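PDB 6ZD1: telomerase reverse transcriptase from Candida tropicalis MYA-3404, which probably elongates telomeres as a reverse transcriptase, adding simple sequence repeats to chromosome ends by copying a template within the telomerase RNA. Local coordinates for residues Phe485-Glu490 and Leu514-Asp519; Arg303-Ser308 and Leu476-Val481; Asn495-Leu500 and Phe504-Ser509; Lys537-Asn542 and Asn549-Val554. All blocks are in the same frame, centred on the assembly; numbering follows the deposited sequence.

Contact 1 (Phe485-Glu490 and Leu514-Asp519); sequences FKFLWE and LKKVKD
F487 and K516 meet slantwise, with one corner of the aromatic ring set against the aliphatic part of the lysine. CE1 of F487 comes to 3.4 Å from CB of K516, and the neighbouring ring carbon CD1 lies 3.9 Å from CD of K516. The lysine chain runs extended as far as CE, and only its last torsion bends (chi4 -60°). Its ammonium end leads away from the loop, with NZ of K516 5.9 Å from the centroid of the F487 ring, so any cation-pi attraction is weak at most. F487 is the centre of an inverse gamma turn, closed by a weak bond from L488 N to K486 O. Its CG is wedged between backbone N and carbonyl carbon (chi1 47°), which sends the ring toward the helix.

Deeper in, F485 and V517 cross at about a right angle. CE1 of F485 stops 4.1 Å from CG1 of V517, while CG2 of V517 also packs on F506 of the sheet. The interface is thus graded, from buried aromatic-aliphatic contact beside the sheet to an exposed phenylalanine whose ring corner meets a lysine stem. L488 touches L497 and F506, fixing the loop to the same strands. All this is consistent with the palm of a polymerase, where helix 511-520 and the loop after helix 469-484 meet over one face of the antiparallel sheet.

Contact 2 (Arg303-Ser308 and Leu476-Val481); sequences RSSVNS and LYSTMV
S305 and S478 converge beside the flat guanidinium group of R499, which serves both hydroxyls from its N-H groups: NE is hydrogen-bonded to S305 OG and NH2 more weakly to S478 OG. The other flat group here, the Y477 ring, has the terminal methyl of M480 (a selenomethionine) over one face, with CE 3.6 Å above the ring plane and displaced toward its rim.

Between the segments themselves the polar link is slight. S305 OG donates a weak hydrogen bond to S478 OG at 3.4 Å, and S305 CB lies 3.6 Å from the same S478 oxygen. With OG anti to the carbonyl carbon of S478 (chi1 -62°), that hydroxyl finds its firmer partner in D474 O, one turn back in the same helix.

Next to this pair the chemistry turns apolar. CB of S304 rests 4.1 Å from CG1 of V481, while its hydroxyl turns elsewhere, to W489 NE1. All four touching residues are buried. The two small serines let loop and helix come close, CA of S305 lying 5.9 Å from CA of S478. Helix 469-484 begins within a QGFSLSG sequence, consistent with motif B of reverse transcriptases, and the contact joins that palm helix to a loop that runs beside the outer strand 495-500 of the palm sheet.

Contact 3 (Asn495-Leu500 and Phe504-Ser509); sequences NLLLRL and FIFITS
L496 and I507 are joined by two backbone hydrogen bonds, L496 N to I507 O at 2.7 Å and I507 N to L496 O at 2.9 Å. L498 and I505 repeat the pattern, the bond from L498 N to I505 O measuring 3.0 Å. The result is an antiparallel beta hairpin, its strands 173° apart in direction; its turn carries a Val-Asp-Asp sequence consistent with motif C of telomerase-type reverse transcriptases. The main polar partner of R499 lies outside the hairpin: its NH2 forms a salt bridge with D474 of helix 469-484.

The non-hydrogen-bonded pairs, N495 with T508, L497 with F506 and R499 with F504, project to the face roofed by helices 469-484 and 511-520. L497 and F506 cross at about a right angle. CD1 of L497 touches CB of F506 at 3.8 Å, while CB of L497 lies at the edge of the phenylalanine ring, near its plane. One side of that ring reaches along the neighbouring strand, bringing CE1 of F506 to 3.6 Å from CB of N495. T508 OG1, near N495 CB, has its stronger partner in N510 N.

On the reverse face, CB of L498 meets CG2 of I505 at 3.8 Å, and L496 packs on helix 309-326. Back on the helix-covered face, R499 and F504 run side by side in the same direction. With CG anti to the backbone N (chi1 -173°), the arginine stem passes across the ring before bending at chi3, and its CG stands 4.0 Å from the centroid of the F504 ring, 28° off the normal, in a CH-pi contact.

Contact 4 (Lys537-Asn542 and Asn549-Val554); sequences KTVEIN and NKMTFV
I541 and M551, the latter a selenomethionine, form the tight part of this contact. CD1 of I541 is pressed on the opposing strand, 3.6 Å from CB of M551 and 3.7 Å from the carbonyl carbon of K550. The I541 chain gets there with CG1 between its backbone N and carbonyl carbon (chi1 59°) and an extended second torsion. M551 reaches back the other way: its chain bends at the last torsion, so that CE lies 3.6 Å from CG1 of I541 and 3.4 Å from the backbone O of V539. The V539 and M551 side chains pass head to tail, CG1 of V539 meeting CE of M551 at 3.8 Å; V539 is already partly exposed and marks the margin of the tight region.

These three apolar side chains fill the gap between strands that are not paired with each other. The axes of 539-541 and 550-553 approach to 8.1 Å and run 145° apart, and hydrogen bonds between the segments are lacking. Strand 539-541 is an outermost strand of the palm sheet and bonds to 334-339, whereas 550-553 pairs with 556-559 in a separate small sheet. The hairpin of 550-553 and 556-559, with its FVGLDI sequence, is consistent with motif E, the primer grip of reverse transcriptases.

Away from M551 the contact loosens. E540 turns its side chain from the partner strand and carries its charge to K518 of helix 511-520 in a salt bridge. The side chains of N549 and K550 set out away from 537-542, and K550 is exposed in the isolated chain. T552, also exposed, directs its hydroxyl to D557 within its own hairpin.

Contacts 2 and 3 are buried throughout, whereas contacts 1 and 4 grade from buried residues to exposed ones. Contact 3 alone rests on regular backbone pairing; contact 2 is mostly small polar groups, and contacts 1 and 4 are side-chain packing between elements that share no backbone bonds. The hairpin of contact 3 touches all the others: its leucine and phenylalanine side chains meet contact 1, its arginine lies among the serines of contact 2, and I505 meets F553 from the far strand of contact 4. A tryptophan-serine bond links contacts 1 and 2, and a lysine-glutamate bridge links contacts 1 and 4. Contacts 2 and 4 do not touch, their nearest atoms being about 7 Å apart.

Contact 1 (Phe485-Glu490 and Leu514-Asp519)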
# COMPACT_ATOMS: atom_id res chain seq x y z
N PHE A 485 -23.59 -13.94 16.74
CA PHE A 485 -24.76 -13.29 16.16
C PHE A 485 -25.71 -14.31 15.55
O PHE A 485 -26.28 -14.10 14.48
CB PHE A 485 -24.35 -12.27 15.10
CG PHE A 485 -23.72 -11.03 15.66
CD1 PHE A 485 -24.50 -9.98 16.12
CD2 PHE A 485 -22.34 -10.90 15.71
CE1 PHE A 485 -23.93 -8.84 16.63
CE2 PHE A 485 -21.76 -9.76 16.22
CZ PHE A 485 -22.55 -8.73 16.68
N LYS A 486 -25.89 -15.44 16.25
CA LYS A 486 -26.69 -16.55 15.73
C LYS A 486 -28.10 -16.11 15.37
O LYS A 486 -28.67 -16.61 14.39
CB LYS A 486 -26.73 -17.69 16.75
CG LYS A 486 -25.38 -18.33 17.02
CD LYS A 486 -25.47 -19.37 18.12
CE LYS A 486 -24.11 -20.02 18.38
NZ LYS A 486 -24.15 -20.97 19.52
N PHE A 487 -28.68 -15.17 16.11
CA PHE A 487 -30.06 -14.78 15.85
C PHE A 487 -30.13 -13.77 14.72
O PHE A 487 -30.75 -12.71 14.85
CB PHE A 487 -30.68 -14.18 17.12
CG PHE A 487 -29.81 -13.14 17.79
CD1 PHE A 487 -29.88 -11.80 17.44
CD2 PHE A 487 -28.91 -13.51 18.78
CE1 PHE A 487 -29.08 -10.86 18.04
CE2 PHE A 487 -28.10 -12.57 19.39
CZ PHE A 487 -28.19 -11.24 19.03
N LEU A 488 -29.53 -14.10 13.57
CA LEU A 488 -29.65 -13.26 12.39
C LEU A 488 -29.90 -14.02 11.10
O LEU A 488 -30.40 -13.41 10.14
CB LEU A 488 -28.40 -12.38 12.23
CG LEU A 488 -28.26 -11.22 13.22
CD1 LEU A 488 -27.00 -10.41 12.97
CD2 LEU A 488 -29.49 -10.32 13.17
N TRP A 489 -29.57 -15.31 11.03
CA TRP A 489 -29.46 -16.02 9.76
C TRP A 489 -30.53 -17.09 9.58
O TRP A 489 -30.33 -18.04 8.82
CB TRP A 489 -28.06 -16.62 9.64
CG TRP A 489 -26.97 -15.66 10.04
CD1 TRP A 489 -26.69 -14.45 9.48
CD2 TRP A 489 -26.02 -15.84 11.10
NE1 TRP A 489 -25.63 -13.86 10.12
CE2 TRP A 489 -25.20 -14.69 11.12
CE3 TRP A 489 -25.79 -16.85 12.03
CZ2 TRP A 489 -24.16 -14.53 12.03
CZ3 TRP A 489 -24.76 -16.69 12.94
CH2 TRP A 489 -23.96 -15.54 12.93
N GLU A 490 -31.65 -16.97 10.28
CA GLU A 490 -32.87 -17.69 9.94
C GLU A 490 -33.98 -16.74 9.51
O GLU A 490 -35.05 -17.19 9.11
CB GLU A 490 -33.34 -18.55 11.12
CG GLU A 490 -32.48 -19.77 11.38
CD GLU A 490 -31.16 -19.43 12.04
OE1 GLU A 490 -31.15 -18.57 12.94
OE2 GLU A 490 -30.12 -20.01 11.64
N LEU A 514 -33.10 -5.01 16.34
CA LEU A 514 -32.16 -3.90 16.47
C LEU A 514 -31.65 -3.78 17.90
O LEU A 514 -30.46 -3.54 18.12
CB LEU A 514 -32.81 -2.59 16.03
CG LEU A 514 -31.92 -1.35 16.21
CD1 LEU A 514 -30.74 -1.36 15.25
CD2 LEU A 514 -32.73 -0.07 16.07
N LYS A 515 -32.54 -3.96 18.88
CA LYS A 515 -32.11 -3.88 20.27
C LYS A 515 -31.28 -5.09 20.68
O LYS A 515 -30.42 -4.98 21.56
CB LYS A 515 -33.32 -3.73 21.20
CG LYS A 515 -33.64 -2.28 21.57
CD LYS A 515 -32.53 -1.67 22.44
CE LYS A 515 -32.90 -0.26 22.88
NZ LYS A 515 -31.86 0.34 23.77
N LYS A 516 -31.53 -6.25 20.07
CA LYS A 516 -30.69 -7.42 20.33
C LYS A 516 -29.24 -7.14 19.95
O LYS A 516 -28.32 -7.39 20.73
CB LYS A 516 -31.22 -8.63 19.56
CG LYS A 516 -32.56 -9.15 20.06
CD LYS A 516 -33.03 -10.35 19.25
CE LYS A 516 -34.32 -10.91 19.80
NZ LYS A 516 -34.15 -11.35 21.21
N VAL A 517 -29.02 -6.61 18.74
CA VAL A 517 -27.68 -6.23 18.33
C VAL A 517 -27.17 -5.06 19.17
O VAL A 517 -26.00 -5.01 19.54
CB VAL A 517 -27.66 -5.90 16.83
CG1 VAL A 517 -26.26 -5.47 16.39
CG2 VAL A 517 -28.14 -7.09 16.01
N LYS A 518 -28.06 -4.12 19.49
CA LYS A 518 -27.65 -2.94 20.24
C LYS A 518 -27.28 -3.29 21.67
O LYS A 518 -26.45 -2.61 22.28
CB LYS A 518 -28.76 -1.89 20.21
CG LYS A 518 -28.38 -0.52 20.73
CD LYS A 518 -29.55 0.44 20.57
CE LYS A 518 -29.23 1.83 21.12
NZ LYS A 518 -30.39 2.76 20.96
N ASP A 519 -27.86 -4.36 22.22
CA ASP A 519 -27.54 -4.78 23.58
C ASP A 519 -26.35 -5.72 23.62
O ASP A 519 -25.71 -5.83 24.67
CB ASP A 519 -28.73 -5.48 24.23
CG ASP A 519 -29.88 -4.53 24.53
OD1 ASP A 519 -29.63 -3.31 24.64
OD2 ASP A 519 -31.02 -5.01 24.65

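Contact 2 (Arg303-Ser308 and Leu476-Val481)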
# COMPACT_ATOMS: atom_id res chain seq x y z
N ARG A 303 -21.15 -15.53 5.88
CA ARG A 303 -21.52 -14.68 4.75
C ARG A 303 -21.62 -13.22 5.17
O ARG A 303 -21.39 -12.32 4.34
CB ARG A 303 -22.84 -15.16 4.15
CG ARG A 303 -22.98 -14.85 2.66
CD ARG A 303 -24.34 -15.27 2.13
NE ARG A 303 -24.65 -16.67 2.43
CZ ARG A 303 -25.50 -17.06 3.38
NH1 ARG A 303 -26.11 -16.15 4.13
NH2 ARG A 303 -25.72 -18.35 3.59
N SER A 304 -21.92 -12.96 6.44
CA SER A 304 -21.94 -11.59 6.93
C SER A 304 -20.57 -10.94 6.89
O SER A 304 -20.48 -9.71 6.82
CB SER A 304 -22.50 -11.56 8.36
OG SER A 304 -23.80 -12.13 8.41
N SER A 305 -19.50 -11.73 6.90
CA SER A 305 -18.15 -11.19 6.80
C SER A 305 -17.83 -10.89 5.34
O SER A 305 -17.75 -11.80 4.51
CB SER A 305 -17.14 -12.18 7.40
OG SER A 305 -17.36 -12.37 8.78
N VAL A 306 -17.63 -9.61 5.04
CA VAL A 306 -17.49 -9.13 3.67
C VAL A 306 -16.04 -8.72 3.43
O VAL A 306 -15.39 -8.15 4.32
CB VAL A 306 -18.46 -7.96 3.40
CG1 VAL A 306 -17.96 -7.07 2.30
CG2 VAL A 306 -19.84 -8.50 3.05
N ASN A 307 -15.54 -8.99 2.22
CA ASN A 307 -14.12 -8.85 1.94
C ASN A 307 -13.73 -7.50 1.33
O ASN A 307 -12.54 -7.21 1.26
CB ASN A 307 -13.66 -9.98 1.01
CG ASN A 307 -13.80 -11.35 1.65
OD1 ASN A 307 -13.70 -11.49 2.87
ND2 ASN A 307 -14.05 -12.36 0.83
N SER A 308 -14.69 -6.67 0.91
CA SER A 308 -14.33 -5.43 0.24
C SER A 308 -15.47 -4.43 0.36
O SER A 308 -16.58 -4.77 0.76
CB SER A 308 -13.97 -5.67 -1.23
OG SER A 308 -15.09 -6.17 -1.95
N LEU A 476 -10.44 -14.67 13.09
CA LEU A 476 -11.03 -14.51 14.41
C LEU A 476 -12.37 -13.79 14.34
O LEU A 476 -13.36 -14.24 14.94
CB LEU A 476 -10.06 -13.77 15.34
CG LEU A 476 -10.54 -13.54 16.78
CD1 LEU A 476 -11.00 -14.85 17.41
CD2 LEU A 476 -9.46 -12.90 17.63
N TYR A 477 -12.44 -12.68 13.61
CA TYR A 477 -13.68 -11.92 13.56
C TYR A 477 -14.76 -12.64 12.75
O TYR A 477 -15.95 -12.51 13.06
CB TYR A 477 -13.43 -10.51 12.99
CG TYR A 477 -12.91 -9.51 14.01
CD1 TYR A 477 -12.51 -9.91 15.28
CD2 TYR A 477 -12.83 -8.16 13.70
CE1 TYR A 477 -12.03 -8.99 16.21
CE2 TYR A 477 -12.36 -7.23 14.62
CZ TYR A 477 -11.96 -7.65 15.87
OH TYR A 477 -11.50 -6.73 16.78
N SER A 478 -14.38 -13.41 11.73
CA SER A 478 -15.36 -14.25 11.06
C SER A 478 -15.92 -15.30 12.00
O SER A 478 -17.13 -15.53 12.04
CB SER A 478 -14.75 -14.92 9.82
OG SER A 478 -14.33 -13.96 8.87
N THR A 479 -15.04 -15.95 12.77
CA THR A 479 -15.48 -16.90 13.79
C THR A 479 -16.33 -16.22 14.84
O THR A 479 -17.35 -16.77 15.28
CB THR A 479 -14.26 -17.56 14.43
OG1 THR A 479 -13.49 -18.23 13.43
CG2 THR A 479 -14.68 -18.56 15.49
N MSE A 480 -15.93 -15.03 15.28
CA MSE A 480 -16.66 -14.29 16.29
C MSE A 480 -18.06 -13.92 15.81
O MSE A 480 -19.04 -14.15 16.52
CB MSE A 480 -15.90 -13.02 16.67
CG MSE A 480 -16.60 -12.17 17.72
SE MSE A 480 -15.74 -10.44 17.98
CE MSE A 480 -16.01 -9.69 16.20
N VAL A 481 -18.15 -13.36 14.60
CA VAL A 481 -19.44 -12.96 14.06
C VAL A 481 -20.36 -14.17 13.92
O VAL A 481 -21.56 -14.09 14.21
CB VAL A 481 -19.25 -12.23 12.71
CG1 VAL A 481 -20.57 -12.13 11.97
CG2 VAL A 481 -18.67 -10.84 12.94

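Contact 3 (Asn495-Leu500 and Phe504-Ser509)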
# COMPACT_ATOMS: atom_id res chain seq x y z
N ASN A 495 -33.24 -8.56 8.06
CA ASN A 495 -32.10 -7.87 8.65
C ASN A 495 -30.82 -8.32 7.95
O ASN A 495 -30.75 -9.42 7.39
CB ASN A 495 -32.01 -8.12 10.15
CG ASN A 495 -32.35 -9.54 10.53
OD1 ASN A 495 -33.45 -9.82 11.00
ND2 ASN A 495 -31.41 -10.45 10.31
N LEU A 496 -29.82 -7.44 7.98
CA LEU A 496 -28.57 -7.64 7.25
C LEU A 496 -27.41 -7.12 8.08
O LEU A 496 -27.41 -5.96 8.50
CB LEU A 496 -28.61 -6.93 5.90
CG LEU A 496 -27.27 -6.82 5.17
CD1 LEU A 496 -26.85 -8.19 4.66
CD2 LEU A 496 -27.34 -5.81 4.03
N LEU A 497 -26.42 -7.98 8.32
CA LEU A 497 -25.19 -7.61 9.00
C LEU A 497 -24.00 -7.79 8.06
O LEU A 497 -23.89 -8.82 7.38
CB LEU A 497 -24.98 -8.46 10.27
CG LEU A 497 -23.73 -8.17 11.10
CD1 LEU A 497 -23.80 -6.79 11.75
CD2 LEU A 497 -23.51 -9.25 12.16
N LEU A 498 -23.11 -6.80 8.05
CA LEU A 498 -21.94 -6.79 7.18
C LEU A 498 -20.72 -6.40 8.00
O LEU A 498 -20.81 -5.59 8.93
CB LEU A 498 -22.11 -5.82 6.01
CG LEU A 498 -23.24 -6.11 5.02
CD1 LEU A 498 -23.25 -5.02 3.97
CD2 LEU A 498 -23.05 -7.47 4.39
N ARG A 499 -19.57 -7.00 7.66
CA ARG A 499 -18.32 -6.75 8.35
C ARG A 499 -17.25 -6.39 7.33
O ARG A 499 -17.07 -7.09 6.33
CB ARG A 499 -17.89 -7.95 9.20
CG ARG A 499 -16.67 -7.66 10.07
CD ARG A 499 -16.27 -8.87 10.91
NE ARG A 499 -15.77 -9.97 10.09
CZ ARG A 499 -14.54 -10.02 9.59
NH1 ARG A 499 -13.68 -9.03 9.82
NH2 ARG A 499 -14.17 -11.06 8.85
N LEU A 500 -16.52 -5.31 7.63
CA LEU A 500 -15.40 -4.81 6.79
C LEU A 500 -14.21 -4.53 7.71
O LEU A 500 -14.19 -3.45 8.34
CB LEU A 500 -15.85 -3.54 6.06
CG LEU A 500 -14.95 -3.10 4.90
CD1 LEU A 500 -14.22 -4.28 4.31
CD2 LEU A 500 -15.77 -2.38 3.83
N PHE A 504 -18.46 -2.29 11.28
CA PHE A 504 -19.68 -3.08 11.20
C PHE A 504 -20.85 -2.19 10.82
O PHE A 504 -20.89 -1.01 11.18
CB PHE A 504 -19.99 -3.77 12.53
CG PHE A 504 -18.98 -4.81 12.94
CD1 PHE A 504 -19.27 -6.16 12.83
CD2 PHE A 504 -17.75 -4.43 13.45
CE1 PHE A 504 -18.35 -7.11 13.22
CE2 PHE A 504 -16.82 -5.38 13.83
CZ PHE A 504 -17.12 -6.72 13.72
N ILE A 505 -21.80 -2.76 10.08
CA ILE A 505 -23.07 -2.10 9.79
C ILE A 505 -24.17 -3.14 9.88
O ILE A 505 -23.97 -4.30 9.50
CB ILE A 505 -23.07 -1.39 8.42
CG1 ILE A 505 -24.31 -0.50 8.29
CG2 ILE A 505 -23.02 -2.41 7.28
CD1 ILE A 505 -24.27 0.42 7.10
N PHE A 506 -25.32 -2.74 10.40
CA PHE A 506 -26.45 -3.64 10.55
C PHE A 506 -27.72 -2.89 10.20
O PHE A 506 -28.04 -1.88 10.84
CB PHE A 506 -26.53 -4.20 11.97
CG PHE A 506 -27.78 -4.98 12.24
CD1 PHE A 506 -27.96 -6.24 11.68
CD2 PHE A 506 -28.78 -4.46 13.04
CE1 PHE A 506 -29.11 -6.96 11.92
CE2 PHE A 506 -29.94 -5.18 13.28
CZ PHE A 506 -30.10 -6.43 12.72
N ILE A 507 -28.44 -3.37 9.20
CA ILE A 507 -29.67 -2.76 8.72
C ILE A 507 -30.81 -3.74 8.95
O ILE A 507 -30.67 -4.93 8.67
CB ILE A 507 -29.57 -2.37 7.24
CG1 ILE A 507 -28.34 -1.50 7.00
CG2 ILE A 507 -30.83 -1.64 6.79
CD1 ILE A 507 -28.06 -1.22 5.54
N THR A 508 -31.92 -3.24 9.49
CA THR A 508 -33.04 -4.10 9.81
C THR A 508 -34.33 -3.31 9.73
O THR A 508 -34.34 -2.09 9.89
CB THR A 508 -32.87 -4.71 11.21
OG1 THR A 508 -33.96 -5.60 11.49
CG2 THR A 508 -32.83 -3.61 12.26
N SER A 509 -35.42 -4.02 9.44
CA SER A 509 -36.77 -3.48 9.60
C SER A 509 -37.37 -3.83 10.96
O SER A 509 -38.35 -3.21 11.36
CB SER A 509 -37.69 -3.99 8.49
OG SER A 509 -37.85 -5.40 8.57

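Contact 4 (Lys537-Asn542 and Asn549-Val554)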
# COMPACT_ATOMS: atom_id res chain seq x y z
N LYS A 537 -17.83 6.25 18.68
CA LYS A 537 -17.98 6.29 17.23
C LYS A 537 -19.22 5.55 16.74
O LYS A 537 -19.50 5.57 15.54
CB LYS A 537 -16.73 5.71 16.56
CG LYS A 537 -15.53 6.64 16.58
CD LYS A 537 -15.89 8.00 16.00
CE LYS A 537 -14.65 8.86 15.80
NZ LYS A 537 -13.90 9.07 17.07
N THR A 538 -19.98 4.91 17.64
CA THR A 538 -21.22 4.26 17.25
C THR A 538 -22.23 5.28 16.74
O THR A 538 -22.43 6.34 17.36
CB THR A 538 -21.79 3.49 18.45
OG1 THR A 538 -20.99 2.33 18.70
CG2 THR A 538 -23.22 3.08 18.20
N VAL A 539 -22.83 4.99 15.59
CA VAL A 539 -23.82 5.88 14.98
C VAL A 539 -25.06 5.07 14.64
O VAL A 539 -24.96 3.97 14.07
CB VAL A 539 -23.25 6.58 13.72
CG1 VAL A 539 -24.31 7.43 13.05
CG2 VAL A 539 -22.05 7.43 14.10
N GLU A 540 -26.23 5.61 14.96
CA GLU A 540 -27.49 4.93 14.72
C GLU A 540 -28.50 5.91 14.14
O GLU A 540 -28.71 6.99 14.70
CB GLU A 540 -28.05 4.32 16.01
CG GLU A 540 -29.31 3.48 15.82
CD GLU A 540 -30.00 3.16 17.13
OE1 GLU A 540 -31.25 3.04 17.14
OE2 GLU A 540 -29.30 3.02 18.16
N ILE A 541 -29.12 5.53 13.02
CA ILE A 541 -30.23 6.29 12.45
C ILE A 541 -31.32 5.31 12.05
O ILE A 541 -31.08 4.12 11.84
CB ILE A 541 -29.81 7.16 11.24
CG1 ILE A 541 -29.22 6.30 10.12
CG2 ILE A 541 -28.82 8.23 11.67
CD1 ILE A 541 -28.86 7.10 8.90
N ASN A 542 -32.55 5.82 11.98
CA ASN A 542 -33.71 5.00 11.65
C ASN A 542 -34.62 5.60 10.58
O ASN A 542 -35.39 4.85 9.98
CB ASN A 542 -34.55 4.72 12.91
CG ASN A 542 -34.97 5.98 13.63
OD1 ASN A 542 -35.13 7.04 13.03
ND2 ASN A 542 -35.16 5.86 14.94
N ASN A 549 -31.19 10.73 8.00
CA ASN A 549 -31.37 9.66 7.04
C ASN A 549 -30.13 9.35 6.22
O ASN A 549 -30.17 8.43 5.39
CB ASN A 549 -32.53 9.99 6.09
CG ASN A 549 -33.87 9.66 6.70
OD1 ASN A 549 -34.40 8.57 6.49
ND2 ASN A 549 -34.43 10.59 7.46
N LYS A 550 -29.03 10.07 6.42
CA LYS A 550 -27.76 9.78 5.77
C LYS A 550 -26.77 9.25 6.79
O LYS A 550 -26.57 9.85 7.84
CB LYS A 550 -27.20 11.03 5.08
CG LYS A 550 -27.66 11.24 3.65
CD LYS A 550 -29.12 11.67 3.57
CE LYS A 550 -29.33 13.02 4.23
NZ LYS A 550 -30.74 13.49 4.06
N MSE A 551 -26.15 8.12 6.47
CA MSE A 551 -25.06 7.59 7.28
C MSE A 551 -23.85 7.29 6.40
O MSE A 551 -23.99 6.80 5.28
CB MSE A 551 -25.49 6.33 8.03
CG MSE A 551 -24.36 5.66 8.79
SE MSE A 551 -24.85 4.00 9.69
CE MSE A 551 -26.10 4.72 11.00
N THR A 552 -22.65 7.59 6.91
CA THR A 552 -21.41 7.30 6.20
C THR A 552 -20.81 6.01 6.76
O THR A 552 -20.32 5.99 7.90
CB THR A 552 -20.43 8.46 6.32
OG1 THR A 552 -20.98 9.62 5.68
CG2 THR A 552 -19.12 8.10 5.63
N PHE A 553 -20.87 4.95 5.98
CA PHE A 553 -20.11 3.75 6.25
C PHE A 553 -18.80 3.86 5.48
O PHE A 553 -18.48 4.92 4.92
CB PHE A 553 -20.93 2.51 5.88
CG PHE A 553 -20.44 1.25 6.52
CD1 PHE A 553 -20.07 1.22 7.85
CD2 PHE A 553 -20.35 0.08 5.78
CE1 PHE A 553 -19.61 0.06 8.43
CE2 PHE A 553 -19.90 -1.09 6.36
CZ PHE A 553 -19.53 -1.10 7.69
N VAL A 554 -18.00 2.79 5.45
CA VAL A 554 -16.67 2.88 4.86
C VAL A 554 -16.79 3.30 3.40
O VAL A 554 -17.28 2.54 2.55
CB VAL A 554 -15.94 1.55 4.99
CG1 VAL A 554 -15.35 1.41 6.38
CG2 VAL A 554 -16.91 0.39 4.73